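Local coordinates for DNA repair and telomere maintenance protein nbs1 (Schizosaccharomyces pombe, PDB 3I0N) that serves as the phosphoprotein-binding adaptor subunit of the MRN complex in DNA double-strand break repair and telomere maintenance, here as its N-terminal FHA/BRCT-repeat region, at residues 223-228 / 245-250; 229-234 / 270-275; 161-166 / 292-297. All blocks are in the same frame, centred on the assembly; numbering follows the deposited sequence.

Interaction 1 of 3, residues 223-228 / 245-250; sequences INSLEG and ELLGLR
Asn224 and Leu226 donate their backbone N-H groups to the C-terminal end of helix 238-246, which closes in a Schellman motif. The partner segment, 223-228, carries a type I beta turn from Asn224 to Glu227 and leads into the first strand of the second BRCT domain.

Two backbone hydrogen bonds join the segments. Asn224 N lies 3.0 Å from Leu246 O, with an N-H...O angle of 164°. Leu226 N lies 2.8 Å from Leu247 O. The last carbonyls of a helix lack partners in the next turn, and here the beta turn supplies them. CA-H...O contacts add to the grip. The CA of Asn224 is 3.3 Å from Leu247 O, and the CA of Glu227 is 3.2 Å from Gly248 O.

Close packing centres on Gly248. It has positive phi (94°), and the turn lies directly against it, with Glu227 CA 4.1 Å from Gly248 CA. The Asn224 amide also comes close, with ND2 3.6 Å from Gly248 CA.

Apolar contact comes from Leu226 and Leu249. The two side chains lie side by side and point the same way. Leu226 CD1 rests near both methyls of Leu249, and both leucines also touch Leu297 of helix 294-297. Arg307 NH1, from helix 306-310, hydrogen-bonds to the carbonyl oxygens of Ser225 and Glu227, while Ser225 OG bonds to Cys222 O.

The Leu249 branch fits against the turn itself: its CD2 is 3.8 Å from Leu226 CB and 3.7 Å from Leu226 O.

Interaction 2 of 3, residues 229-234 / 270-275; sequences FSCAML and FVVLNN
Cys231 CB lies over one face of the ring of Phe270, its partner on the adjacent parallel strand. It sits 4.0 Å from the Phe270 ring centroid and 22° off the normal, which makes a CH-pi contact. The Cys231 SG lies farther out and meets the ring obliquely. Phe270 CG stands between its backbone N and carbonyl carbon (chi1 61°), which places the ring beside Cys231, with CE1 3.7 Å from Cys231 CB.

The backbones pair as parallel strands in the central sheet of the second BRCT domain. Ala232 uses both its polar atoms. Its N donates to Phe270 O at 3.2 Å. Its O accepts from Val272 N at 2.7 Å, in a nearly straight bond of 171°.

Met233 and Val272 share the sheet face with Cys231 and Phe270. Their side chains lie side by side, with Met233 CE 3.9 Å from Val272 CG1. Ala232 and Val271 point to the other face. Farther along, Leu234 and Asn274 cross at about a right angle, and Leu234 CD2 comes to 3.2 Å from Asn274 OD1.

These are the two inner strands of a four-stranded parallel sheet, between strands 250-253 and 290-292. Helix 238-246 covers Cys231 and Met233 through Leu244. Ile310 of helix 306-310 packs against both Phe229 and Phe270.

Interaction 3 of 3, residues 161-166 / 292-297; sequences ITVGTM and LTIEQL
The interface between the two BRCT domains is bridged here by the first turns of two helices. Val163 and Met166 of helix 163-169, in the first BRCT domain, meet Ile294 of helix 294-297, in the second. The contact is small and apolar, and no hydrogen bond crosses between the segments.

The CG2 methyl of Ile294 does most of the touching. It lies 3.8 Å from Val163 CG2, where the two side chains cross at about a right angle. It also lies 3.9 Å from Met166 SD. The Met166 chain is extended beyond CG (chi2 164°, chi3 -168°), which carries SD to Ile294 CG2 and brings CE to 4.4 Å from Glu295 CA. Leu243 of helix 238-246 touches both Met166 and Ile294, which makes the junction a three-helix packing. Glu295 OE1 is taken by Asn275 ND2 within the second BRCT domain.

Both helices begin at a threonine N-cap. Thr162 OG1 accepts from Thr165 N and also bonds to Asp121 OD2. Thr293 and Gln296 form a capping box. Its two bonds run in opposite directions: Gln296 N donates to Thr293 OG1 over 3.3 Å, and Thr293 N donates to Gln296 OE1 over 3.1 Å.

Overall arrangement
Interactions 1 and 2 lie within the second BRCT repeat, whereas interaction 3 links it to the first. Interaction 2 is the buried one, where parallel strand bonding combines with an aromatic contact. Interaction 1 is partly buried and joins a turn to a helix end; its hydrogen bonds are all main-chain, with a leucine pair beside them. Interaction 3 is also partly buried and is apolar side-chain packing. The three are contiguous. Segment 245-250 runs on into the edge strand 250-253, where the backbone of Arg250 hydrogen-bonds to that of Phe229 and Cys231. Interactions 2 and 3 are joined by a probable backbone bond from Leu273 N to Leu292 O, and Ile294 packs on Val272.

Interaction 1 of 3, residues 223-228 / 245-250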
loop_
_atom_site.group_PDB
_atom_site.type_symbol
_atom_site.label_atom_id
_atom_site.label_comp_id
_atom_site.label_asym_id
_atom_site.label_seq_id
_atom_site.Cartn_x
_atom_site.Cartn_y
_atom_site.Cartn_z
ATOM N N ILE A 223 10.215 2.273 17.247
ATOM C CA ILE A 223 10.515 0.851 17.261
ATOM C C ILE A 223 11.375 0.495 18.473
ATOM O O ILE A 223 12.409 1.108 18.715
ATOM C CB ILE A 223 11.145 0.404 15.923
ATOM C CG1 ILE A 223 10.135 0.630 14.790
ATOM C CG2 ILE A 223 11.586 -1.061 15.994
ATOM C CD1 ILE A 223 10.758 0.914 13.454
ATOM N N ASN A 224 10.894 -0.478 19.245
ATOM C CA ASN A 224 11.533 -0.929 20.488
ATOM C C ASN A 224 11.673 0.156 21.561
ATOM O O ASN A 224 12.455 0.016 22.499
ATOM C CB ASN A 224 12.877 -1.610 20.206
ATOM C CG ASN A 224 12.732 -2.864 19.352
ATOM O OD1 ASN A 224 13.599 -3.163 18.517
ATOM N ND2 ASN A 224 11.637 -3.603 19.553
ATOM N N SER A 225 10.900 1.233 21.416
ATOM C CA SER A 225 10.895 2.306 22.409
ATOM C C SER A 225 10.377 1.831 23.776
ATOM O O SER A 225 10.769 2.379 24.795
ATOM C CB SER A 225 10.105 3.522 21.912
ATOM O OG SER A 225 8.777 3.172 21.556
ATOM N N LEU A 226 9.526 0.801 23.790
ATOM C CA LEU A 226 8.932 0.304 25.036
ATOM C C LEU A 226 9.326 -1.119 25.411
ATOM O O LEU A 226 8.614 -1.778 26.174
ATOM C CB LEU A 226 7.404 0.401 24.988
ATOM C CG LEU A 226 6.770 1.778 24.855
ATOM C CD1 LEU A 226 5.252 1.647 24.879
ATOM C CD2 LEU A 226 7.266 2.694 25.969
ATOM N N GLU A 227 10.452 -1.594 24.884
ATOM C CA GLU A 227 10.932 -2.932 25.217
ATOM C C GLU A 227 11.363 -3.009 26.689
ATOM O O GLU A 227 11.957 -2.065 27.232
ATOM C CB GLU A 227 12.060 -3.374 24.272
ATOM C CG GLU A 227 13.330 -2.537 24.376
ATOM C CD GLU A 227 14.488 -3.082 23.567
ATOM O OE1 GLU A 227 14.310 -4.070 22.825
ATOM O OE2 GLU A 227 15.588 -2.511 23.682
ATOM N N GLY A 228 11.056 -4.139 27.321
ATOM C CA GLY A 228 11.208 -4.287 28.765
ATOM C C GLY A 228 9.842 -4.324 29.434
ATOM O O GLY A 228 9.633 -5.092 30.370
ATOM N N GLU A 245 3.820 -5.011 19.422
ATOM C CA GLU A 245 5.038 -5.813 19.272
ATOM C C GLU A 245 6.188 -5.007 18.668
ATOM O O GLU A 245 7.336 -5.162 19.088
ATOM C CB GLU A 245 4.777 -7.068 18.427
ATOM C CG GLU A 245 4.174 -8.230 19.208
ATOM C CD GLU A 245 3.762 -9.405 18.336
ATOM O OE1 GLU A 245 3.829 -9.301 17.088
ATOM O OE2 GLU A 245 3.368 -10.447 18.904
ATOM N N LEU A 246 5.873 -4.153 17.693
ATOM C CA LEU A 246 6.880 -3.298 17.056
ATOM C C LEU A 246 7.398 -2.236 18.015
ATOM O O LEU A 246 8.517 -1.759 17.867
ATOM C CB LEU A 246 6.349 -2.648 15.769
ATOM C CG LEU A 246 6.280 -3.511 14.502
ATOM C CD1 LEU A 246 5.649 -2.725 13.371
ATOM C CD2 LEU A 246 7.651 -4.066 14.070
ATOM N N LEU A 247 6.577 -1.869 18.995
ATOM C CA LEU A 247 7.015 -0.966 20.059
ATOM C C LEU A 247 7.924 -1.694 21.049
ATOM O O LEU A 247 8.555 -1.067 21.891
ATOM C CB LEU A 247 5.808 -0.322 20.773
ATOM C CG LEU A 247 4.917 0.598 19.919
ATOM C CD1 LEU A 247 3.601 0.906 20.618
ATOM C CD2 LEU A 247 5.631 1.889 19.551
ATOM N N GLY A 248 7.983 -3.017 20.941
ATOM C CA GLY A 248 8.833 -3.829 21.806
ATOM C C GLY A 248 8.150 -4.396 23.042
ATOM O O GLY A 248 8.816 -4.945 23.922
ATOM N N LEU A 249 6.825 -4.276 23.108
ATOM C CA LEU A 249 6.060 -4.805 24.243
ATOM C C LEU A 249 5.858 -6.313 24.158
ATOM O O LEU A 249 5.620 -6.858 23.081
ATOM C CB LEU A 249 4.693 -4.113 24.359
ATOM C CG LEU A 249 4.685 -2.605 24.628
ATOM C CD1 LEU A 249 3.357 -1.975 24.227
ATOM C CD2 LEU A 249 4.998 -2.316 26.084
ATOM N N ARG A 250 5.965 -6.978 25.305
ATOM C CA ARG A 250 5.545 -8.371 25.440
ATOM C C ARG A 250 4.058 -8.365 25.773
ATOM O O ARG A 250 3.637 -7.695 26.715
ATOM C CB ARG A 250 6.349 -9.084 26.534
ATOM C CG ARG A 250 7.877 -8.947 26.396
ATOM C CD ARG A 250 8.483 -9.907 25.364
ATOM N NE ARG A 250 9.561 -9.276 24.595
ATOM C CZ ARG A 250 9.441 -8.850 23.337
ATOM N NH1 ARG A 250 8.294 -9.001 22.684
ATOM N NH2 ARG A 250 10.473 -8.280 22.719
#

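Interaction 2 of 3, residues 229-234 / 270-275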
loop_
_atom_site.group_PDB
_atom_site.type_symbol
_atom_site.label_atom_id
_atom_site.label_comp_id
_atom_site.label_asym_id
_atom_site.label_seq_id
_atom_site.Cartn_x
_atom_site.Cartn_y
_atom_site.Cartn_z
ATOM N N PHE A 229 8.914 -3.498 28.936
ATOM C CA PHE A 229 7.540 -3.448 29.444
ATOM C C PHE A 229 6.697 -4.593 28.907
ATOM O O PHE A 229 6.860 -5.015 27.764
ATOM C CB PHE A 229 6.862 -2.113 29.096
ATOM C CG PHE A 229 7.459 -0.923 29.793
ATOM C CD1 PHE A 229 7.046 -0.569 31.075
ATOM C CD2 PHE A 229 8.439 -0.157 29.173
ATOM C CE1 PHE A 229 7.600 0.533 31.733
ATOM C CE2 PHE A 229 9.001 0.948 29.823
ATOM C CZ PHE A 229 8.575 1.292 31.108
ATOM N N SER A 230 5.802 -5.100 29.743
ATOM C CA SER A 230 4.800 -6.061 29.300
ATOM C C SER A 230 3.405 -5.473 29.495
ATOM O O SER A 230 3.209 -4.576 30.319
ATOM C CB SER A 230 4.945 -7.396 30.036
ATOM O OG SER A 230 4.587 -7.268 31.396
ATOM N N CYS A 231 2.444 -5.972 28.724
ATOM C CA CYS A 231 1.075 -5.492 28.808
ATOM C C CYS A 231 0.056 -6.587 28.516
ATOM O O CYS A 231 0.356 -7.560 27.816
ATOM C CB CYS A 231 0.869 -4.308 27.866
ATOM S SG CYS A 231 0.911 -4.741 26.131
ATOM N N ALA A 232 -1.146 -6.417 29.062
ATOM C CA ALA A 232 -2.253 -7.323 28.795
ATOM C C ALA A 232 -3.258 -6.667 27.852
ATOM O O ALA A 232 -3.519 -5.471 27.953
ATOM C CB ALA A 232 -2.919 -7.738 30.092
ATOM N N MET A 233 -3.811 -7.462 26.936
ATOM C CA MET A 233 -4.721 -6.974 25.897
ATOM C C MET A 233 -5.916 -7.899 25.705
ATOM O O MET A 233 -5.817 -9.105 25.924
ATOM C CB MET A 233 -3.999 -6.889 24.557
ATOM C CG MET A 233 -2.830 -5.949 24.497
ATOM S SD MET A 233 -2.352 -5.725 22.779
ATOM C CE MET A 233 -3.568 -4.515 22.252
ATOM N N LEU A 234 -7.031 -7.331 25.249
ATOM C CA LEU A 234 -8.228 -8.111 24.932
ATOM C C LEU A 234 -8.108 -8.787 23.546
ATOM O O LEU A 234 -7.106 -8.612 22.843
ATOM C CB LEU A 234 -9.483 -7.235 25.034
ATOM C CG LEU A 234 -10.735 -7.861 25.661
ATOM C CD1 LEU A 234 -10.684 -7.812 27.189
ATOM C CD2 LEU A 234 -11.982 -7.165 25.164
ATOM N N PHE A 270 1.119 -2.637 32.500
ATOM C CA PHE A 270 -0.123 -1.907 32.251
ATOM C C PHE A 270 -1.074 -2.717 31.373
ATOM O O PHE A 270 -0.668 -3.683 30.726
ATOM C CB PHE A 270 0.140 -0.517 31.640
ATOM C CG PHE A 270 0.847 -0.540 30.298
ATOM C CD1 PHE A 270 0.120 -0.582 29.107
ATOM C CD2 PHE A 270 2.234 -0.470 30.224
ATOM C CE1 PHE A 270 0.770 -0.584 27.865
ATOM C CE2 PHE A 270 2.890 -0.473 28.985
ATOM C CZ PHE A 270 2.150 -0.526 27.806
ATOM N N VAL A 271 -2.338 -2.313 31.353
ATOM C CA VAL A 271 -3.373 -3.017 30.610
ATOM C C VAL A 271 -3.845 -2.159 29.453
ATOM O O VAL A 271 -4.055 -0.956 29.606
ATOM C CB VAL A 271 -4.577 -3.400 31.533
ATOM C CG1 VAL A 271 -5.779 -3.878 30.720
ATOM C CG2 VAL A 271 -4.164 -4.469 32.529
ATOM N N VAL A 272 -4.003 -2.787 28.292
ATOM C CA VAL A 272 -4.557 -2.111 27.133
ATOM C C VAL A 272 -5.972 -2.612 26.896
ATOM O O VAL A 272 -6.200 -3.798 26.638
ATOM C CB VAL A 272 -3.688 -2.285 25.865
ATOM C CG1 VAL A 272 -4.357 -1.610 24.672
ATOM C CG2 VAL A 272 -2.303 -1.701 26.081
ATOM N N LEU A 273 -6.917 -1.683 27.000
ATOM C CA LEU A 273 -8.331 -1.979 26.864
ATOM C C LEU A 273 -8.859 -1.478 25.535
ATOM O O LEU A 273 -8.304 -0.545 24.948
ATOM C CB LEU A 273 -9.116 -1.317 27.999
ATOM C CG LEU A 273 -8.874 -1.775 29.437
ATOM C CD1 LEU A 273 -9.592 -0.843 30.391
ATOM C CD2 LEU A 273 -9.322 -3.214 29.658
ATOM N N ASN A 274 -9.932 -2.108 25.063
ATOM C CA ASN A 274 -10.659 -1.619 23.901
ATOM C C ASN A 274 -11.467 -0.388 24.275
ATOM O O ASN A 274 -11.697 -0.123 25.458
ATOM C CB ASN A 274 -11.595 -2.693 23.347
ATOM C CG ASN A 274 -10.861 -3.926 22.863
ATOM O OD1 ASN A 274 -11.425 -5.022 22.852
ATOM N ND2 ASN A 274 -9.603 -3.758 22.454
ATOM N N ASN A 275 -11.912 0.349 23.263
ATOM C CA ASN A 275 -12.655 1.586 23.479
ATOM C C ASN A 275 -13.969 1.385 24.233
ATOM O O ASN A 275 -14.371 2.245 25.018
ATOM C CB ASN A 275 -12.900 2.303 22.150
ATOM C CG ASN A 275 -11.609 2.711 21.448
ATOM O OD1 ASN A 275 -11.637 3.140 20.296
ATOM N ND2 ASN A 275 -10.473 2.580 22.138
#

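Interaction 3 of 3, residues 161-166 / 292-297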
loop_
_atom_site.group_PDB
_atom_site.type_symbol
_atom_site.label_atom_id
_atom_site.label_comp_id
_atom_site.label_asym_id
_atom_site.label_seq_id
_atom_site.Cartn_x
_atom_site.Cartn_y
_atom_site.Cartn_z
ATOM N N ILE A 161 -5.945 8.969 14.286
ATOM C CA ILE A 161 -5.703 8.011 13.206
ATOM C C ILE A 161 -5.977 6.587 13.692
ATOM O O ILE A 161 -5.903 6.310 14.892
ATOM C CB ILE A 161 -4.280 8.130 12.585
ATOM C CG1 ILE A 161 -3.184 7.876 13.631
ATOM C CG2 ILE A 161 -4.113 9.477 11.878
ATOM C CD1 ILE A 161 -1.792 7.606 13.045
ATOM N N THR A 162 -6.311 5.703 12.758
ATOM C CA THR A 162 -6.657 4.314 13.069
ATOM C C THR A 162 -5.434 3.479 13.439
ATOM O O THR A 162 -4.304 3.843 13.121
ATOM C CB THR A 162 -7.389 3.622 11.895
ATOM O OG1 THR A 162 -6.490 3.473 10.783
ATOM C CG2 THR A 162 -8.622 4.430 11.471
ATOM N N VAL A 163 -5.684 2.351 14.106
ATOM C CA VAL A 163 -4.636 1.391 14.454
ATOM C C VAL A 163 -3.942 0.858 13.204
ATOM O O VAL A 163 -2.735 0.602 13.234
ATOM C CB VAL A 163 -5.174 0.217 15.322
ATOM C CG1 VAL A 163 -4.039 -0.732 15.711
ATOM C CG2 VAL A 163 -5.853 0.745 16.581
ATOM N N GLY A 164 -4.694 0.717 12.112
ATOM C CA GLY A 164 -4.120 0.346 10.806
ATOM C C GLY A 164 -3.131 1.361 10.236
ATOM O O GLY A 164 -2.130 0.990 9.618
ATOM N N THR A 165 -3.406 2.647 10.437
ATOM C CA THR A 165 -2.502 3.691 9.971
ATOM C C THR A 165 -1.235 3.749 10.834
ATOM O O THR A 165 -0.126 3.899 10.305
ATOM C CB THR A 165 -3.195 5.058 9.928
ATOM O OG1 THR A 165 -4.459 4.926 9.265
ATOM C CG2 THR A 165 -2.336 6.081 9.190
ATOM N N MET A 166 -1.407 3.608 12.152
ATOM C CA MET A 166 -0.277 3.529 13.086
ATOM C C MET A 166 0.665 2.390 12.710
ATOM O O MET A 166 1.871 2.574 12.646
ATOM C CB MET A 166 -0.758 3.307 14.521
ATOM C CG MET A 166 -1.571 4.425 15.138
ATOM S SD MET A 166 -2.401 3.748 16.580
ATOM C CE MET A 166 -3.576 5.050 16.990
ATOM N N LEU A 292 -5.281 1.811 29.685
ATOM C CA LEU A 292 -5.457 2.783 28.597
ATOM C C LEU A 292 -5.830 2.161 27.249
ATOM O O LEU A 292 -5.743 0.944 27.060
ATOM C CB LEU A 292 -4.215 3.676 28.431
ATOM C CG LEU A 292 -2.773 3.150 28.379
ATOM C CD1 LEU A 292 -2.598 1.823 27.659
ATOM C CD2 LEU A 292 -1.895 4.208 27.739
ATOM N N THR A 293 -6.239 3.012 26.312
ATOM C CA THR A 293 -6.579 2.572 24.965
ATOM C C THR A 293 -5.349 2.655 24.057
ATOM O O THR A 293 -4.321 3.209 24.455
ATOM C CB THR A 293 -7.743 3.408 24.378
ATOM O OG1 THR A 293 -7.362 4.785 24.307
ATOM C CG2 THR A 293 -8.984 3.283 25.245
ATOM N N ILE A 294 -5.460 2.097 22.851
ATOM C CA ILE A 294 -4.418 2.217 21.825
ATOM C C ILE A 294 -4.201 3.678 21.441
ATOM O O ILE A 294 -3.059 4.116 21.254
ATOM C CB ILE A 294 -4.755 1.413 20.537
ATOM C CG1 ILE A 294 -5.121 -0.031 20.873
ATOM C CG2 ILE A 294 -3.560 1.426 19.551
ATOM C CD1 ILE A 294 -3.924 -0.867 21.236
ATOM N N GLU A 295 -5.306 4.415 21.330
ATOM C CA GLU A 295 -5.279 5.836 21.010
ATOM C C GLU A 295 -4.424 6.586 22.024
ATOM O O GLU A 295 -3.554 7.375 21.647
ATOM C CB GLU A 295 -6.694 6.419 20.989
ATOM C CG GLU A 295 -7.551 5.973 19.806
ATOM C CD GLU A 295 -8.045 4.527 19.914
ATOM O OE1 GLU A 295 -8.320 4.058 21.047
ATOM O OE2 GLU A 295 -8.165 3.863 18.854
ATOM N N GLN A 296 -4.675 6.325 23.306
ATOM C CA GLN A 296 -3.941 6.972 24.394
ATOM C C GLN A 296 -2.475 6.540 24.435
ATOM O O GLN A 296 -1.600 7.369 24.660
ATOM C CB GLN A 296 -4.634 6.748 25.749
ATOM C CG GLN A 296 -6.032 7.359 25.834
ATOM C CD GLN A 296 -6.776 6.982 27.103
ATOM O OE1 GLN A 296 -6.754 5.829 27.539
ATOM N NE2 GLN A 296 -7.442 7.957 27.704
ATOM N N LEU A 297 -2.214 5.254 24.207
ATOM C CA LEU A 297 -0.834 4.755 24.126
ATOM C C LEU A 297 -0.069 5.405 22.972
ATOM O O LEU A 297 1.101 5.786 23.126
ATOM C CB LEU A 297 -0.782 3.224 24.011
ATOM C CG LEU A 297 0.629 2.597 24.011
ATOM C CD1 LEU A 297 1.459 2.993 25.243
ATOM C CD2 LEU A 297 0.578 1.081 23.880
#